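Response regulator receiver protein (Pseudoalteromonas atlantica T6c, PDB 3KTO) probably serves as a receiver domain in two-component signalling or transcription regulation, though whether it accepts a phosphoryl group is unknown. Local coordinates at residues P7-R19 against I47-E61. Numbering follows the deposited sequence.
Sequences PIIYLVDHQKDAR and ISDDAIGMIIEAHLE
Tyr10 has CG anti to its carbonyl carbon (chi1 -62°), which sends the ring along the sheet face toward Ala51 and the loop before it. Its OH accepts a bond from Ser48 N at 2.8 Å, nearly straight at 163°. The donor lies in the ring plane, at the edge. Ala51 CB sits 3.5 Å from Tyr10 CE2, and Ile47 CG2 meets the ring edge. A phenylalanine in place of Tyr10 would probably leave Ser48 N without its acceptor and the 47-50 loop less firmly tied to the sheet. Ser48 OG in turn accepts from Asp50 N in an ST turn.

Strands 8-12 and 51-57 run parallel as neighbours in the five-stranded sheet of the CheY-like receiver fold, order 2-1-3-4-5. Ile8, Tyr10 and Val12 bond to strand 51-57 and the residue before it through both N and O. A beta bulge at Ile52 shifts the register between Ile8 and Ile9. On the face with Tyr10, Val12 CG2 meets the selenomethionine methyl, Met54 CE, at 3.8 Å. On the other face Leu11 CD1 presses tightly on Ile55 CG2, 3.4 Å away.

At the C-terminal strand ends, the Asp13 carboxylate lies against Glu57 CB, with CG to CB 3.8 Å. Asp13 OD2 and Glu57 OE1 are 4.3 Å apart, and both form salt bridges with Lys109, which probably offsets their like charges. Asp13, Glu57 and Lys109 lie where receiver domains have their phosphorylation site, but Glu57 takes the usual place of the phosphoacceptor aspartate, so ordinary phosphorylation is doubtful here. Beside it, His14 lays one ring face over the Leu60-Glu61 peptide, with Glu57 CG at the ring edge, 3.8 Å from CE1.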
ATOM      1  N   PRO A   7     -16.652  10.925 -24.770  1.00 40.67           N
ATOM      2  CA  PRO A   7     -16.852   9.832 -23.791  1.00 39.75           C
ATOM      3  C   PRO A   7     -15.948  10.008 -22.576  1.00 37.53           C
ATOM      4  O   PRO A   7     -14.725  10.072 -22.695  1.00 38.59           O
ATOM      5  CB  PRO A   7     -16.553   8.533 -24.520  1.00 40.25           C
ATOM      6  CG  PRO A   7     -16.958   8.905 -25.936  1.00 40.94           C
ATOM      7  CD  PRO A   7     -16.443  10.351 -26.111  1.00 41.92           C
ATOM      8  N   ILE A   8     -16.567  10.073 -21.406  1.00 35.86           N
ATOM      9  CA  ILE A   8     -15.833  10.270 -20.167  1.00 33.34           C
ATOM     10  C   ILE A   8     -16.027   9.139 -19.170  1.00 30.55           C
ATOM     11  O   ILE A   8     -17.131   8.630 -19.009  1.00 28.45           O
ATOM     12  CB  ILE A   8     -16.287  11.567 -19.477  1.00 34.76           C
ATOM     13  CG1 ILE A   8     -16.328  12.708 -20.498  1.00 37.27           C
ATOM     14  CG2 ILE A   8     -15.354  11.897 -18.320  1.00 36.30           C
ATOM     15  CD1 ILE A   8     -16.909  13.993 -19.961  1.00 36.83           C
ATOM     16  N   ILE A   9     -14.942   8.750 -18.508  1.00 29.06           N
ATOM     17  CA  ILE A   9     -14.996   7.726 -17.472  1.00 23.84           C
ATOM     18  C   ILE A   9     -14.403   8.352 -16.222  1.00 23.93           C
ATOM     19  O   ILE A   9     -13.258   8.801 -16.224  1.00 24.66           O
ATOM     20  CB  ILE A   9     -14.196   6.461 -17.828  1.00 25.37           C
ATOM     21  CG1 ILE A   9     -14.939   5.664 -18.903  1.00 24.75           C
ATOM     22  CG2 ILE A   9     -14.005   5.589 -16.576  1.00 24.20           C
ATOM     23  CD1 ILE A   9     -14.358   4.290 -19.157  1.00 27.29           C
ATOM     24  N   TYR A  10     -15.198   8.397 -15.162  1.00 22.12           N
ATOM     25  CA  TYR A  10     -14.758   8.975 -13.905  1.00 22.75           C
ATOM     26  C   TYR A  10     -14.002   7.959 -13.065  1.00 22.81           C
ATOM     27  O   TYR A  10     -14.485   6.842 -12.843  1.00 22.61           O
ATOM     28  CB  TYR A  10     -15.961   9.478 -13.098  1.00 24.67           C
ATOM     29  CG  TYR A  10     -16.758  10.575 -13.769  1.00 26.03           C
ATOM     30  CD1 TYR A  10     -16.147  11.762 -14.170  1.00 27.25           C
ATOM     31  CD2 TYR A  10     -18.128  10.433 -13.986  1.00 26.97           C
ATOM     32  CE1 TYR A  10     -16.880  12.783 -14.774  1.00 28.26           C
ATOM     33  CE2 TYR A  10     -18.873  11.447 -14.588  1.00 28.64           C
ATOM     34  CZ  TYR A  10     -18.240  12.620 -14.978  1.00 30.57           C
ATOM     35  OH  TYR A  10     -18.969  13.627 -15.573  1.00 33.21           O
ATOM     36  N   LEU A  11     -12.820   8.352 -12.600  1.00 20.26           N
ATOM     37  CA  LEU A  11     -12.008   7.502 -11.741  1.00 18.65           C
ATOM     38  C   LEU A  11     -11.965   8.129 -10.346  1.00 17.92           C
ATOM     39  O   LEU A  11     -11.563   9.278 -10.185  1.00 17.40           O
ATOM     40  CB  LEU A  11     -10.584   7.363 -12.292  1.00 20.52           C
ATOM     41  CG  LEU A  11      -9.553   6.677 -11.379  1.00 23.35           C
ATOM     42  CD1 LEU A  11     -10.028   5.285 -10.981  1.00 22.65           C
ATOM     43  CD2 LEU A  11      -8.215   6.588 -12.090  1.00 25.84           C
ATOM     44  N   VAL A  12     -12.414   7.383  -9.342  1.00 15.64           N
ATOM     45  CA  VAL A  12     -12.393   7.866  -7.964  1.00 14.79           C
ATOM     46  C   VAL A  12     -11.440   6.932  -7.210  1.00 17.00           C
ATOM     47  O   VAL A  12     -11.727   5.750  -7.016  1.00 13.77           O
ATOM     48  CB  VAL A  12     -13.801   7.820  -7.339  1.00 14.72           C
ATOM     49  CG1 VAL A  12     -13.811   8.564  -6.021  1.00 16.44           C
ATOM     50  CG2 VAL A  12     -14.814   8.438  -8.287  1.00 15.32           C
ATOM     51  N   ASP A  13     -10.299   7.476  -6.806  1.00 15.84           N
ATOM     52  CA  ASP A  13      -9.271   6.707  -6.124  1.00 17.50           C
ATOM     53  C   ASP A  13      -8.416   7.714  -5.362  1.00 19.07           C
ATOM     54  O   ASP A  13      -7.944   8.687  -5.949  1.00 22.54           O
ATOM     55  CB  ASP A  13      -8.424   5.975  -7.180  1.00 16.46           C
ATOM     56  CG  ASP A  13      -7.409   5.020  -6.576  1.00 20.53           C
ATOM     57  OD1 ASP A  13      -6.868   5.321  -5.495  1.00 23.12           O
ATOM     58  OD2 ASP A  13      -7.136   3.972  -7.200  1.00 21.47           O
ATOM     59  N   HIS A  14      -8.215   7.484  -4.069  1.00 19.16           N
ATOM     60  CA  HIS A  14      -7.423   8.390  -3.238  1.00 21.97           C
ATOM     61  C   HIS A  14      -5.910   8.245  -3.428  1.00 25.26           C
ATOM     62  O   HIS A  14      -5.132   9.034  -2.891  1.00 26.18           O
ATOM     63  CB  HIS A  14      -7.752   8.166  -1.766  1.00 21.20           C
ATOM     64  CG  HIS A  14      -7.407   6.795  -1.283  1.00 21.63           C
ATOM     65  ND1 HIS A  14      -8.080   5.672  -1.703  1.00 19.66           N
ATOM     66  CD2 HIS A  14      -6.420   6.359  -0.465  1.00 22.68           C
ATOM     67  CE1 HIS A  14      -7.524   4.600  -1.164  1.00 22.89           C
ATOM     68  NE2 HIS A  14      -6.514   4.990  -0.410  1.00 20.31           N
ATOM     69  N   GLN A  15      -5.490   7.233  -4.180  1.00 25.13           N
ATOM     70  CA  GLN A  15      -4.070   7.023  -4.417  1.00 28.36           C
ATOM     71  C   GLN A  15      -3.584   7.813  -5.628  1.00 28.45           C
ATOM     72  O   GLN A  15      -3.962   7.521  -6.763  1.00 26.51           O
ATOM     73  CB  GLN A  15      -3.783   5.537  -4.617  1.00 29.20           C
ATOM     74  CG  GLN A  15      -3.826   4.722  -3.330  1.00 36.94           C
ATOM     75  CD  GLN A  15      -2.736   5.132  -2.345  1.00 40.77           C
ATOM     76  OE1 GLN A  15      -1.577   5.315  -2.724  1.00 43.24           O
ATOM     77  NE2 GLN A  15      -3.102   5.262  -1.075  1.00 42.38           N
ATOM     78  N   LYS A  16      -2.754   8.818  -5.374  1.00 29.08           N
ATOM     79  CA  LYS A  16      -2.208   9.654  -6.434  1.00 32.53           C
ATOM     80  C   LYS A  16      -1.534   8.836  -7.526  1.00 32.48           C
ATOM     81  O   LYS A  16      -1.785   9.054  -8.710  1.00 33.10           O
ATOM     82  CB  LYS A  16      -1.202  10.658  -5.864  1.00 35.11           C
ATOM     83  CG  LYS A  16      -1.828  11.786  -5.067  1.00 39.82           C
ATOM     84  CD  LYS A  16      -0.800  12.858  -4.738  1.00 42.78           C
ATOM     85  CE  LYS A  16       0.257  12.348  -3.781  1.00 42.55           C
ATOM     86  NZ  LYS A  16      -0.319  12.089  -2.435  1.00 45.07           N
ATOM     87  N   ASP A  17      -0.676   7.901  -7.133  1.00 33.45           N
ATOM     88  CA  ASP A  17       0.029   7.066  -8.103  1.00 35.47           C
ATOM     89  C   ASP A  17      -0.953   6.291  -8.976  1.00 36.41           C
ATOM     90  O   ASP A  17      -0.730   6.114 -10.174  1.00 35.38           O
ATOM     91  CB  ASP A  17       0.961   6.073  -7.392  1.00 38.10           C
ATOM     92  CG  ASP A  17       2.027   6.760  -6.553  1.00 39.76           C
ATOM     93  OD1 ASP A  17       2.217   7.984  -6.701  1.00 41.08           O
ATOM     94  OD2 ASP A  17       2.686   6.070  -5.747  1.00 41.00           O
ATOM     95  N   ALA A  18      -2.033   5.819  -8.364  1.00 36.22           N
ATOM     96  CA  ALA A  18      -3.052   5.066  -9.082  1.00 35.30           C
ATOM     97  C   ALA A  18      -3.691   5.926 -10.168  1.00 34.56           C
ATOM     98  O   ALA A  18      -3.773   5.512 -11.320  1.00 35.40           O
ATOM     99  CB  ALA A  18      -4.113   4.564  -8.108  1.00 37.05           C
ATOM    100  N   ARG A  19      -4.146   7.121  -9.803  1.00 33.65           N
ATOM    101  CA  ARG A  19      -4.758   8.015 -10.778  1.00 32.83           C
ATOM    102  C   ARG A  19      -3.767   8.282 -11.910  1.00 34.31           C
ATOM    103  O   ARG A  19      -4.136   8.314 -13.083  1.00 33.25           O
ATOM    104  CB  ARG A  19      -5.167   9.337 -10.119  1.00 33.79           C
ATOM    105  CG  ARG A  19      -6.158   9.173  -8.971  1.00 32.84           C
ATOM    106  CD  ARG A  19      -6.833  10.480  -8.611  1.00 30.74           C
ATOM    107  NE  ARG A  19      -5.934  11.478  -8.038  1.00 32.45           N
ATOM    108  CZ  ARG A  19      -5.546  11.506  -6.765  1.00 31.71           C
ATOM    109  NH1 ARG A  19      -5.969  10.585  -5.914  1.00 28.97           N
ATOM    110  NH2 ARG A  19      -4.760  12.483  -6.333  1.00 31.50           N
ATOM    111  N   ILE A  47     -22.471  15.203 -12.833  1.00 48.86           N
ATOM    112  CA  ILE A  47     -22.337  14.050 -13.711  1.00 47.53           C
ATOM    113  C   ILE A  47     -22.674  14.440 -15.139  1.00 47.33           C
ATOM    114  O   ILE A  47     -23.806  14.816 -15.442  1.00 46.97           O
ATOM    115  CB  ILE A  47     -23.240  12.892 -13.261  1.00 47.51           C
ATOM    116  CG1 ILE A  47     -22.909  12.523 -11.810  1.00 48.90           C
ATOM    117  CG2 ILE A  47     -23.027  11.688 -14.172  1.00 46.90           C
ATOM    118  CD1 ILE A  47     -23.633  11.298 -11.288  1.00 49.46           C
ATOM    119  N   SER A  48     -21.674  14.351 -16.009  1.00 46.37           N
ATOM    120  CA  SER A  48     -21.822  14.711 -17.410  1.00 46.77           C
ATOM    121  C   SER A  48     -22.632  13.720 -18.237  1.00 47.80           C
ATOM    122  O   SER A  48     -22.645  12.519 -17.958  1.00 47.88           O
ATOM    123  CB  SER A  48     -20.440  14.881 -18.042  1.00 45.78           C
ATOM    124  OG  SER A  48     -20.549  15.127 -19.431  1.00 45.97           O
ATOM    125  N   ASP A  49     -23.306  14.235 -19.262  1.00 48.20           N
ATOM    126  CA  ASP A  49     -24.108  13.397 -20.144  1.00 48.55           C
ATOM    127  C   ASP A  49     -23.196  12.606 -21.075  1.00 47.08           C
ATOM    128  O   ASP A  49     -23.646  11.699 -21.772  1.00 46.89           O
ATOM    129  CB  ASP A  49     -25.080  14.253 -20.965  1.00 51.55           C
ATOM    130  CG  ASP A  49     -26.269  14.735 -20.148  1.00 54.85           C
ATOM    131  OD1 ASP A  49     -27.102  13.887 -19.754  1.00 55.79           O
ATOM    132  OD2 ASP A  49     -26.367  15.957 -19.893  1.00 56.42           O
ATOM    133  N   ASP A  50     -21.913  12.952 -21.076  1.00 45.43           N
ATOM    134  CA  ASP A  50     -20.937  12.264 -21.912  1.00 44.24           C
ATOM    135  C   ASP A  50     -20.195  11.182 -21.127  1.00 42.27           C
ATOM    136  O   ASP A  50     -19.282  10.528 -21.646  1.00 41.87           O
ATOM    137  CB  ASP A  50     -19.945  13.271 -22.492  1.00 45.65           C
ATOM    138  CG  ASP A  50     -20.602  14.238 -23.459  1.00 48.20           C
ATOM    139  OD1 ASP A  50     -21.026  13.793 -24.548  1.00 48.65           O
ATOM    140  OD2 ASP A  50     -20.704  15.438 -23.126  1.00 49.05           O
ATOM    141  N   ALA A  51     -20.587  11.002 -19.870  1.00 39.94           N
ATOM    142  CA  ALA A  51     -19.970   9.982 -19.031  1.00 36.45           C
ATOM    143  C   ALA A  51     -20.595   8.647 -19.405  1.00 33.98           C
ATOM    144  O   ALA A  51     -21.823   8.522 -19.471  1.00 33.92           O
ATOM    145  CB  ALA A  51     -20.219  10.285 -17.561  1.00 35.43           C
ATOM    146  N   ILE A  52     -19.751   7.653 -19.654  1.00 32.20           N
ATOM    147  CA  ILE A  52     -20.227   6.332 -20.029  1.00 28.84           C
ATOM    148  C   ILE A  52     -19.884   5.276 -18.981  1.00 28.52           C
ATOM    149  O   ILE A  52     -20.468   4.200 -18.980  1.00 27.52           O
ATOM    150  CB  ILE A  52     -19.633   5.892 -21.385  1.00 30.45           C
ATOM    151  CG1 ILE A  52     -18.110   5.803 -21.284  1.00 29.37           C
ATOM    152  CG2 ILE A  52     -20.025   6.893 -22.469  1.00 32.05           C
ATOM    153  CD1 ILE A  52     -17.443   5.162 -22.476  1.00 29.31           C
ATOM    154  N   GLY A  53     -18.938   5.579 -18.091  1.00 26.25           N
ATOM    155  CA  GLY A  53     -18.575   4.609 -17.068  1.00 22.86           C
ATOM    156  C   GLY A  53     -17.814   5.179 -15.884  1.00 21.72           C
ATOM    157  O   GLY A  53     -17.530   6.379 -15.833  1.00 20.27           O
HETATM  158  N   MSE A  54     -17.492   4.313 -14.924  1.00 18.89           N
HETATM  159  CA  MSE A  54     -16.753   4.717 -13.735  1.00 18.15           C
HETATM  160  C   MSE A  54     -15.808   3.620 -13.240  1.00 17.87           C
HETATM  161  O   MSE A  54     -16.020   2.437 -13.485  1.00 16.12           O
HETATM  162  CB  MSE A  54     -17.713   5.090 -12.593  1.00 18.84           C
HETATM  163  CG  MSE A  54     -18.473   6.409 -12.790  1.00 25.32           C
HETATM  164 SE   MSE A  54     -19.439   7.010 -11.204  1.00 32.11          SE
HETATM  165  CE  MSE A  54     -17.964   7.110 -10.027  1.00 23.51           C
ATOM    166  N   ILE A  55     -14.759   4.042 -12.548  1.00 16.83           N
ATOM    167  CA  ILE A  55     -13.779   3.137 -11.953  1.00 15.91           C
ATOM    168  C   ILE A  55     -13.656   3.675 -10.538  1.00 17.30           C
ATOM    169  O   ILE A  55     -13.389   4.869 -10.337  1.00 15.30           O
ATOM    170  CB  ILE A  55     -12.426   3.205 -12.654  1.00 15.44           C
ATOM    171  CG1 ILE A  55     -12.593   2.801 -14.122  1.00 18.63           C
ATOM    172  CG2 ILE A  55     -11.428   2.291 -11.937  1.00 19.91           C
ATOM    173  CD1 ILE A  55     -11.286   2.741 -14.913  1.00 18.62           C
ATOM    174  N   ILE A  56     -13.878   2.805  -9.559  1.00 13.49           N
ATOM    175  CA  ILE A  56     -13.849   3.235  -8.171  1.00 14.17           C
ATOM    176  C   ILE A  56     -13.053   2.288  -7.281  1.00 15.10           C
ATOM    177  O   ILE A  56     -13.210   1.067  -7.359  1.00 14.56           O
ATOM    178  CB  ILE A  56     -15.294   3.337  -7.617  1.00 13.84           C
ATOM    179  CG1 ILE A  56     -16.155   4.218  -8.534  1.00 16.52           C
ATOM    180  CG2 ILE A  56     -15.287   3.895  -6.211  1.00 15.00           C
ATOM    181  CD1 ILE A  56     -17.632   4.309  -8.079  1.00 20.36           C
ATOM    182  N   GLU A  57     -12.196   2.875  -6.449  1.00 13.92           N
ATOM    183  CA  GLU A  57     -11.386   2.137  -5.487  1.00 14.89           C
ATOM    184  C   GLU A  57     -12.381   1.784  -4.389  1.00 14.58           C
ATOM    185  O   GLU A  57     -13.096   2.652  -3.885  1.00 11.88           O
ATOM    186  CB  GLU A  57     -10.261   3.036  -4.948  1.00 14.63           C
ATOM    187  CG  GLU A  57      -9.726   2.693  -3.548  1.00 17.49           C
ATOM    188  CD  GLU A  57      -9.110   1.310  -3.438  1.00 21.88           C
ATOM    189  OE1 GLU A  57      -8.149   1.008  -4.185  1.00 19.03           O
ATOM    190  OE2 GLU A  57      -9.586   0.521  -2.593  1.00 20.19           O
ATOM    191  N   ALA A  58     -12.441   0.506  -4.039  1.00 12.58           N
ATOM    192  CA  ALA A  58     -13.379   0.034  -3.028  1.00 12.63           C
ATOM    193  C   ALA A  58     -13.208   0.645  -1.649  1.00 10.50           C
ATOM    194  O   ALA A  58     -14.198   0.862  -0.941  1.00 14.11           O
ATOM    195  CB  ALA A  58     -13.308  -1.515  -2.912  1.00 10.69           C
ATOM    196  N   HIS A  59     -11.967   0.917  -1.264  1.00 11.06           N
ATOM    197  CA  HIS A  59     -11.694   1.438   0.075  1.00 13.70           C
ATOM    198  C   HIS A  59     -11.085   2.837   0.075  1.00 15.16           C
ATOM    199  O   HIS A  59      -9.947   3.030   0.513  1.00 14.78           O
ATOM    200  CB  HIS A  59     -10.763   0.469   0.800  1.00 12.96           C
ATOM    201  CG  HIS A  59     -11.182  -0.962   0.684  1.00 13.01           C
ATOM    202  ND1 HIS A  59     -12.449  -1.397   1.007  1.00 14.93           N
ATOM    203  CD2 HIS A  59     -10.500  -2.060   0.278  1.00 16.34           C
ATOM    204  CE1 HIS A  59     -12.530  -2.700   0.806  1.00 16.65           C
ATOM    205  NE2 HIS A  59     -11.360  -3.127   0.362  1.00 15.00           N
ATOM    206  N   LEU A  60     -11.853   3.800  -0.421  1.00 15.27           N
ATOM    207  CA  LEU A  60     -11.399   5.183  -0.491  1.00 16.41           C
ATOM    208  C   LEU A  60     -10.914   5.689   0.862  1.00 18.03           C
ATOM    209  O   LEU A  60     -11.583   5.516   1.881  1.00 17.34           O
ATOM    210  CB  LEU A  60     -12.526   6.071  -1.024  1.00 16.57           C
ATOM    211  CG  LEU A  60     -12.877   5.807  -2.491  1.00 14.82           C
ATOM    212  CD1 LEU A  60     -14.214   6.452  -2.830  1.00 15.50           C
ATOM    213  CD2 LEU A  60     -11.771   6.338  -3.392  1.00 14.31           C
ATOM    214  N   GLU A  61      -9.730   6.292   0.854  1.00 18.31           N
ATOM    215  CA  GLU A  61      -9.100   6.831   2.053  1.00 20.98           C
ATOM    216  C   GLU A  61      -8.956   5.815   3.186  1.00 22.15           C
ATOM    217  O   GLU A  61      -8.911   6.175   4.359  1.00 22.37           O
ATOM    218  CB  GLU A  61      -9.858   8.074   2.532  1.00 25.36           C
ATOM    219  CG  GLU A  61      -9.950   9.140   1.447  1.00 29.04           C
ATOM    220  CD  GLU A  61     -10.254  10.527   1.980  1.00 33.03           C
ATOM    221  OE1 GLU A  61     -11.233  10.685   2.737  1.00 32.13           O
ATOM    222  OE2 GLU A  61      -9.512  11.467   1.627  1.00 34.35           O
TER